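Local coordinates for protein putative phosphohistidine phosphatase SixA (Agrobacterium tumefaciens, PDB 2RFL) that probably removes the phosphoryl group from phosphohistidine in proteins, as a SixA-like member of the histidine phosphatase superfamily, at residues A[16-20]-A[31-37]. Sequence-based numbering, arbitrary orientation.
Sequences HAKAA and RGLNEAG
Ala19 and Leu33 face each other in a single bridge, bonded in the pattern of an antiparallel, non-hydrogen-bonded pair, that ties the loop after strand 10-15 to the approach to helix 35-51. Ala20 N donates to Gly32 O over 3.0 Å, almost in line with that carbonyl, while the return bond from Asn34 N to Lys18 O is weak at 3.3 Å. Lys18 O also receives a CA-H...O contact from Gly37 CA at 3.3 Å; glycine suits this place because a beta carbon there would collide with that oxygen.

Arg31 supplies the side-chain bond. Bent at chi3 (44°), its chain turns the guanidinium edge to Ala20 O, which Arg31 NE reaches at 2.6 Å and NH2 only weakly; NH1 forms a salt bridge with Asp28. Ala19 CB makes a tight contact, 3.1 Å from Arg31 NH2, a methyl being small enough to sit beside the group.

Asn34 is the N-cap of helix 35-51. With CG held between its backbone N and carbonyl carbon (chi1 66°), Asn34 OD1 folds back to accept from Gly37 N at 2.8 Å, the donor standing above the amide's carbonyl plane. The methylenes of Lys18 slant across this amide, Lys18 CD 3.7 Å from Asn34 ND2; a long chain suits this exposed rim, its carbons packing while its end leads away.

On the buried side, Ala17 CB meets Leu33 CD2 at 3.3 Å: small Ala17 permits a close approach, and Leu33's branched end returns to it. His16, just past strand 10-15 where relatives carry the RHG motif, probably corresponds to their phosphorylated histidine; its ND1 donates to Ala17 O.

Helix 64-77 backs the pair: Gln68 receives Leu33 N, Thr69 receives Ala17 N, and Arg65 touches His16 and Ala19. Ala17 also packs on Ala41, joining its loop to helices 64-77 and 35-51, and Leu33 likewise touches Thr69 and Phe38.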
loop_
_atom_site.group_PDB
_atom_site.type_symbol
_atom_site.label_atom_id
_atom_site.label_comp_id
_atom_site.label_asym_id
_atom_site.label_seq_id
_atom_site.Cartn_x
_atom_site.Cartn_y
_atom_site.Cartn_z
ATOM N N HIS A 16 5.834 1.151 -1.310
ATOM C CA HIS A 16 6.828 1.832 -0.520
ATOM C C HIS A 16 7.396 2.970 -1.379
ATOM O O HIS A 16 7.330 2.922 -2.618
ATOM C CB HIS A 16 7.937 0.863 -0.057
ATOM C CG HIS A 16 8.783 0.340 -1.177
ATOM N ND1 HIS A 16 9.796 1.080 -1.760
ATOM C CD2 HIS A 16 8.729 -0.825 -1.866
ATOM C CE1 HIS A 16 10.333 0.388 -2.747
ATOM N NE2 HIS A 16 9.713 -0.774 -2.824
ATOM N N ALA A 17 7.909 3.998 -0.707
ATOM C CA ALA A 17 8.500 5.149 -1.360
ATOM C C ALA A 17 9.818 4.756 -2.032
ATOM O O ALA A 17 10.289 3.610 -1.849
ATOM C CB ALA A 17 8.698 6.275 -0.338
ATOM N N LYS A 18 10.389 5.696 -2.807
ATOM C CA LYS A 18 11.653 5.488 -3.541
ATOM C C LYS A 18 12.814 5.152 -2.613
ATOM O O LYS A 18 13.102 5.880 -1.648
ATOM C CB LYS A 18 12.000 6.689 -4.446
ATOM C CG LYS A 18 13.248 6.485 -5.355
ATOM C CD LYS A 18 13.500 7.610 -6.352
ATOM C CE LYS A 18 12.735 7.419 -7.670
ATOM N NZ LYS A 18 12.732 6.021 -8.259
ATOM N N ALA A 19 13.459 4.033 -2.922
ATOM C CA ALA A 19 14.572 3.511 -2.160
ATOM C C ALA A 19 15.870 3.806 -2.867
ATOM O O ALA A 19 15.886 4.020 -4.069
ATOM C CB ALA A 19 14.422 2.026 -1.956
ATOM N N ALA A 20 16.950 3.819 -2.102
ATOM C CA ALA A 20 18.286 3.999 -2.637
ATOM C C ALA A 20 18.926 2.635 -2.864
ATOM O O ALA A 20 18.370 1.603 -2.466
ATOM C CB ALA A 20 19.132 4.854 -1.676
ATOM N N ARG A 31 17.897 -1.586 2.488
ATOM C CA ARG A 31 18.015 -0.348 1.744
ATOM C C ARG A 31 17.048 0.667 2.331
ATOM O O ARG A 31 15.966 0.284 2.792
ATOM C CB ARG A 31 17.736 -0.565 0.260
ATOM C CG ARG A 31 18.799 -1.354 -0.480
ATOM C CD ARG A 31 18.202 -1.858 -1.768
ATOM N NE ARG A 31 17.424 -0.818 -2.425
ATOM C CZ ARG A 31 16.478 -1.031 -3.328
ATOM N NH1 ARG A 31 16.166 -2.262 -3.700
ATOM N NH2 ARG A 31 15.841 0.002 -3.865
ATOM N N GLY A 32 17.435 1.947 2.326
ATOM C CA GLY A 32 16.609 3.002 2.921
ATOM C C GLY A 32 15.807 3.810 1.923
ATOM O O GLY A 32 15.920 3.615 0.716
ATOM N N LEU A 33 14.966 4.699 2.426
ATOM C CA LEU A 33 14.358 5.680 1.584
ATOM C C LEU A 33 15.436 6.709 1.384
ATOM O O LEU A 33 16.143 7.050 2.335
ATOM C CB LEU A 33 13.139 6.314 2.242
ATOM C CG LEU A 33 11.880 5.522 2.643
ATOM C CD1 LEU A 33 10.941 6.417 3.324
ATOM C CD2 LEU A 33 11.231 4.956 1.396
ATOM N N ASN A 34 15.618 7.144 0.124
ATOM C CA ASN A 34 16.454 8.307 -0.201
ATOM C C ASN A 34 15.680 9.592 0.084
ATOM O O ASN A 34 14.545 9.531 0.561
ATOM C CB ASN A 34 16.920 8.236 -1.665
ATOM C CG ASN A 34 15.782 8.355 -2.667
ATOM O OD1 ASN A 34 14.610 8.244 -2.330
ATOM N ND2 ASN A 34 16.138 8.557 -3.919
ATOM N N GLU A 35 16.270 10.746 -0.224
ATOM C CA GLU A 35 15.596 12.042 -0.061
ATOM C C GLU A 35 14.279 12.223 -0.831
ATOM O O GLU A 35 13.231 12.475 -0.190
ATOM C CB GLU A 35 16.550 13.204 -0.238
ATOM C CG GLU A 35 17.835 13.118 0.668
ATOM C CD GLU A 35 17.619 12.700 2.153
ATOM O OE1 GLU A 35 18.205 11.673 2.582
ATOM O OE2 GLU A 35 16.896 13.395 2.907
ATOM N N ALA A 36 14.276 12.034 -2.152
ATOM C CA ALA A 36 13.031 12.158 -2.887
ATOM C C ALA A 36 11.940 11.143 -2.449
ATOM O O ALA A 36 10.737 11.491 -2.324
ATOM C CB ALA A 36 13.278 12.072 -4.343
ATOM N N GLY A 37 12.386 9.897 -2.236
ATOM C CA GLY A 37 11.622 8.847 -1.574
ATOM C C GLY A 37 11.040 9.249 -0.241
ATOM O O GLY A 37 9.851 9.069 -0.005
#